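Local coordinates for protein TetR-family transcriptional regulator (PDB 2HYT) that probably binds operator DNA through an N-terminal helix-turn-helix and regulates transcription, at residues 71-79 with 91-102. Residues are numbered along the deposited sequence; the frame is centred on the assembly and turned at random. Where two conformers were deposited one is given.
Sequences MDERLQAIS and CRCRAYLEMALE. With EDO (1,2-ethanediol), chain E; EDO (1,2-ethanediol), chain B; EDO (1,2-ethanediol), chain D.
Met99 lays its methyl CE over the centre of the Arg74 guanidinium, 3.4 Å from CZ, where helix 56-81 packs against helix 85-98 and the turn that follows it. In this TetR-family fold the first of these helices leads from the DNA-binding region into the all-helical C-terminal domain, and the axes of residues 71-79 and 91-98 run nearly antiparallel, at 151°, and approach to 9.0 Å. Arg74 bends at chi3 (61°) to meet the Glu102 carboxylate in a salt bridge. Its NH1 donates to the syn lone pair of OE1 over 2.9 Å in an almost straight bond, and the two flat groups are only 6° from coplanar; the second leg, NH2 to OE2, is less certain because NH2 is crowded in the model. Glu102 is also the N-cap residue of helix 103-117, so the ion pair ties the start of that helix to Arg74.

Between the polar ends lies an apolar strip. Leu75 brings CD1 to the edge of the Tyr96 ring, while the CE methyl of Met71 lies 3.5 Å from selenium SE of Met99, a selenomethionine like Met71. Ile78 presses CD1 tightly on CB of Ala95.

Beyond it, Arg92 is a knob among Leu75, Gln76, Ile78 and Ser79. NH2 reaches Ser131 of helix 122-141, a water links NH1 to OE1 of Gln76, whose NE2 is hydrogen-bonded to Asp80, and NH1 also donates, within the guanidinium plane, to OG of Ser79 at 3.0 Å.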
loop_
_atom_site.group_PDB
_atom_site.type_symbol
_atom_site.label_atom_id
_atom_site.label_comp_id
_atom_site.label_asym_id
_atom_site.label_seq_id
_atom_site.Cartn_x
_atom_site.Cartn_y
_atom_site.Cartn_z
HETATM N N MSE A 71 12.072 10.284 -8.335
HETATM C CA MSE A 71 10.991 10.841 -7.507
HETATM C C MSE A 71 11.540 11.295 -6.149
HETATM O O MSE A 71 11.233 12.407 -5.692
HETATM C CB MSE A 71 9.870 9.819 -7.347
HETATM C CG MSE A 71 9.128 9.604 -8.611
HETATM SE SE MSE A 71 7.702 8.268 -8.385
HETATM C CE MSE A 71 6.692 9.189 -6.981
ATOM N N ASP A 72 12.343 10.437 -5.533
ATOM C CA ASP A 72 12.860 10.733 -4.194
ATOM C C ASP A 72 13.653 12.039 -4.259
ATOM O O ASP A 72 13.500 12.900 -3.370
ATOM C CB ASP A 72 13.701 9.576 -3.637
ATOM C CG ASP A 72 14.044 9.752 -2.148
ATOM O OD1 ASP A 72 14.918 10.573 -1.824
ATOM O OD2 ASP A 72 13.448 9.054 -1.290
ATOM N N GLU A 73 14.463 12.201 -5.298
ATOM C CA GLU A 73 15.291 13.406 -5.466
ATOM C C GLU A 73 14.431 14.654 -5.597
ATOM O O GLU A 73 14.695 15.681 -4.960
ATOM C CB GLU A 73 16.162 13.258 -6.717
ATOM C CG GLU A 73 17.086 14.418 -6.952
ATOM C CD GLU A 73 18.136 14.107 -8.023
ATOM O OE1 GLU A 73 18.546 12.928 -8.125
ATOM O OE2 GLU A 73 18.553 15.050 -8.730
ATOM N N ARG A 74 13.380 14.553 -6.393
ATOM C CA ARG A 74 12.495 15.689 -6.652
ATOM C C ARG A 74 11.753 16.135 -5.364
ATOM O O ARG A 74 11.619 17.332 -5.032
ATOM C CB ARG A 74 11.483 15.325 -7.736
ATOM C CG ARG A 74 12.082 15.277 -9.124
ATOM C CD ARG A 74 11.038 14.756 -10.133
ATOM N NE ARG A 74 9.862 15.611 -10.199
ATOM C CZ ARG A 74 8.752 15.319 -10.878
ATOM N NH1 ARG A 74 8.639 14.192 -11.538
ATOM N NH2 ARG A 74 7.734 16.149 -10.836
ATOM N N LEU A 75 11.298 15.149 -4.613
ATOM C CA LEU A 75 10.546 15.385 -3.416
ATOM C C LEU A 75 11.429 15.945 -2.294
ATOM O O LEU A 75 11.022 16.877 -1.586
ATOM C CB LEU A 75 9.839 14.112 -2.973
ATOM C CG LEU A 75 8.731 13.676 -3.922
ATOM C CD1 LEU A 75 8.454 12.205 -3.641
ATOM C CD2 LEU A 75 7.479 14.560 -3.812
ATOM N N GLN A 76 12.627 15.369 -2.123
ATOM C CA GLN A 76 13.572 15.869 -1.130
ATOM C C GLN A 76 13.914 17.322 -1.439
ATOM O O GLN A 76 14.020 18.152 -0.514
ATOM C CB GLN A 76 14.813 15.011 -1.126
ATOM C CG GLN A 76 15.889 15.462 -0.105
ATOM C CD GLN A 76 15.441 15.243 1.322
ATOM O OE1 GLN A 76 14.984 14.142 1.691
ATOM N NE2 GLN A 76 15.608 16.266 2.148
ATOM N N ALA A 77 14.063 17.657 -2.721
ATOM C CA ALA A 77 14.373 19.034 -3.106
ATOM C C ALA A 77 13.300 20.058 -2.750
ATOM O O ALA A 77 13.606 21.214 -2.464
ATOM C CB ALA A 77 14.686 19.121 -4.568
ATOM N N ILE A 78 12.035 19.665 -2.799
ATOM C CA ILE A 78 10.971 20.558 -2.409
ATOM C C ILE A 78 11.136 20.938 -0.949
ATOM O O ILE A 78 11.045 22.129 -0.588
ATOM C CB ILE A 78 9.584 19.914 -2.662
ATOM C CG1 ILE A 78 9.311 19.779 -4.152
ATOM C CG2 ILE A 78 8.485 20.714 -1.920
ATOM C CD1 ILE A 78 8.061 18.920 -4.501
ATOM N N SER A 79 11.364 19.965 -0.061
ATOM C CA SER A 79 11.418 20.359 1.364
ATOM C C SER A 79 12.768 20.989 1.708
ATOM O O SER A 79 12.865 21.849 2.606
ATOM C CB SER A 79 11.044 19.199 2.294
ATOM O OG SER A 79 11.673 18.009 1.919
ATOM N N CYS A 91 3.783 21.094 0.547
ATOM C CA CYS A 91 4.089 21.115 -0.875
ATOM C C CYS A 91 4.647 19.782 -1.359
ATOM O O CYS A 91 4.286 19.336 -2.422
ATOM C CB CYS A 91 5.075 22.226 -1.164
ATOM S SG CYS A 91 5.399 22.439 -2.877
ATOM N N ARG A 92 5.510 19.170 -0.551
ATOM C CA ARG A 92 6.085 17.873 -0.868
ATOM C C ARG A 92 4.985 16.790 -0.922
ATOM O O ARG A 92 4.928 15.956 -1.864
ATOM C CB ARG A 92 7.115 17.510 0.168
ATOM C CG ARG A 92 7.712 16.162 -0.005
ATOM C CD ARG A 92 8.930 16.016 0.857
ATOM N NE ARG A 92 9.244 14.612 1.088
ATOM C CZ ARG A 92 10.361 14.190 1.656
ATOM N NH1 ARG A 92 11.301 15.045 2.035
ATOM N NH2 ARG A 92 10.527 12.877 1.829
ATOM N N CYS A 93 4.124 16.796 0.091
ATOM C CA CYS A 93 3.013 15.853 0.108
ATOM C C CYS A 93 2.084 16.044 -1.106
ATOM O O CYS A 93 1.708 15.053 -1.779
ATOM C CB CYS A 93 2.222 15.923 1.408
ATOM S SG CYS A 93 3.112 15.406 2.883
ATOM N N ARG A 94 1.727 17.288 -1.413
ATOM C CA ARG A 94 0.884 17.545 -2.590
ATOM C C ARG A 94 1.576 17.114 -3.886
ATOM O O ARG A 94 0.948 16.591 -4.799
ATOM C CB ARG A 94 0.540 19.011 -2.676
ATOM C CG ARG A 94 -0.442 19.460 -1.621
ATOM C CD ARG A 94 -1.003 20.864 -1.940
ATOM N NE ARG A 94 0.053 21.877 -2.082
ATOM C CZ ARG A 94 0.452 22.715 -1.120
ATOM N NH1 ARG A 94 -0.094 22.703 0.087
ATOM N NH2 ARG A 94 1.415 23.583 -1.388
ATOM N N ALA A 95 2.882 17.363 -3.963
ATOM C CA ALA A 95 3.657 17.024 -5.161
ATOM C C ALA A 95 3.648 15.516 -5.456
ATOM O O ALA A 95 3.553 15.081 -6.617
ATOM C CB ALA A 95 5.077 17.553 -5.026
ATOM N N TYR A 96 3.654 14.702 -4.402
ATOM C CA TYR A 96 3.533 13.271 -4.543
ATOM C C TYR A 96 2.229 12.880 -5.260
ATOM O O TYR A 96 2.207 12.000 -6.155
ATOM C CB TYR A 96 3.635 12.592 -3.179
ATOM C CG TYR A 96 3.732 11.115 -3.285
ATOM C CD1 TYR A 96 2.568 10.338 -3.428
ATOM C CD2 TYR A 96 4.962 10.458 -3.249
ATOM C CE1 TYR A 96 2.666 8.946 -3.551
ATOM C CE2 TYR A 96 5.043 9.076 -3.357
ATOM C CZ TYR A 96 3.874 8.329 -3.518
ATOM O OH TYR A 96 3.853 6.949 -3.620
ATOM N N LEU A 97 1.138 13.513 -4.864
ATOM C CA LEU A 97 -0.137 13.293 -5.529
ATOM C C LEU A 97 -0.149 13.842 -6.956
ATOM O O LEU A 97 -0.691 13.199 -7.867
ATOM C CB LEU A 97 -1.274 13.925 -4.740
ATOM C CG LEU A 97 -1.485 13.407 -3.317
ATOM C CD1 LEU A 97 -2.806 13.954 -2.753
ATOM C CD2 LEU A 97 -1.476 11.870 -3.261
ATOM N N GLU A 98 0.414 15.032 -7.137
ATOM C CA GLU A 98 0.510 15.673 -8.471
ATOM C C GLU A 98 1.289 14.784 -9.451
ATOM O O GLU A 98 0.950 14.727 -10.644
ATOM C CB GLU A 98 1.171 17.042 -8.360
ATOM C CG GLU A 98 0.284 18.041 -7.688
ATOM C CD GLU A 98 0.977 19.326 -7.258
ATOM O OE1 GLU A 98 2.229 19.412 -7.263
ATOM O OE2 GLU A 98 0.222 20.257 -6.893
HETATM N N MSE A 99 2.283 14.048 -8.953
HETATM C CA MSE A 99 3.026 13.103 -9.780
HETATM C C MSE A 99 2.173 11.992 -10.356
HETATM O O MSE A 99 2.524 11.421 -11.399
HETATM C CB MSE A 99 4.139 12.506 -8.967
HETATM C CG MSE A 99 5.260 13.367 -8.872
HETATM SE SE MSE A 99 6.585 12.644 -7.556
HETATM C CE MSE A 99 7.809 14.036 -7.833
ATOM N N ALA A 100 1.027 11.689 -9.733
ATOM C CA ALA A 100 0.140 10.629 -10.219
ATOM C C ALA A 100 -0.498 10.961 -11.571
ATOM O O ALA A 100 -1.107 10.089 -12.185
ATOM C CB ALA A 100 -0.951 10.332 -9.214
ATOM N N LEU A 101 -0.408 12.213 -11.996
ATOM C CA LEU A 101 -0.926 12.604 -13.322
ATOM C C LEU A 101 0.177 12.732 -14.362
ATOM O O LEU A 101 -0.111 12.994 -15.539
ATOM C CB LEU A 101 -1.704 13.900 -13.235
ATOM C CG LEU A 101 -2.959 13.877 -12.336
ATOM C CD1 LEU A 101 -3.737 15.217 -12.454
ATOM C CD2 LEU A 101 -3.859 12.676 -12.641
ATOM N N GLU A 102 1.439 12.574 -13.977
ATOM C CA GLU A 102 2.510 12.602 -14.965
ATOM C C GLU A 102 2.488 11.283 -15.718
ATOM O O GLU A 102 2.441 10.213 -15.115
ATOM C CB GLU A 102 3.875 12.818 -14.275
ATOM C CG GLU A 102 3.930 14.138 -13.524
ATOM C CD GLU A 102 5.269 14.422 -12.891
ATOM O OE1 GLU A 102 6.222 13.610 -13.087
ATOM O OE2 GLU A 102 5.382 15.479 -12.206
HETATM C C1 EDO E . 6.067 17.488 -9.001
HETATM O O1 EDO E . 7.008 18.358 -8.351
HETATM C C2 EDO E . 4.631 17.736 -8.603
HETATM O O2 EDO E . 4.041 18.680 -9.508
HETATM C C1 EDO B . 6.312 12.070 -0.148
HETATM O O1 EDO B . 7.690 12.402 0.132
HETATM C C2 EDO B . 6.142 10.560 0.040
HETATM O O2 EDO B . 6.230 10.195 1.445
HETATM C C1 EDO D . 10.486 10.543 -12.510
HETATM O O1 EDO D . 10.647 11.889 -12.040
HETATM C C2 EDO D . 10.171 10.648 -14.004
HETATM O O2 EDO D . 8.945 10.005 -14.324
HETATM O O HOH W 1 13.482 14.059 3.888
#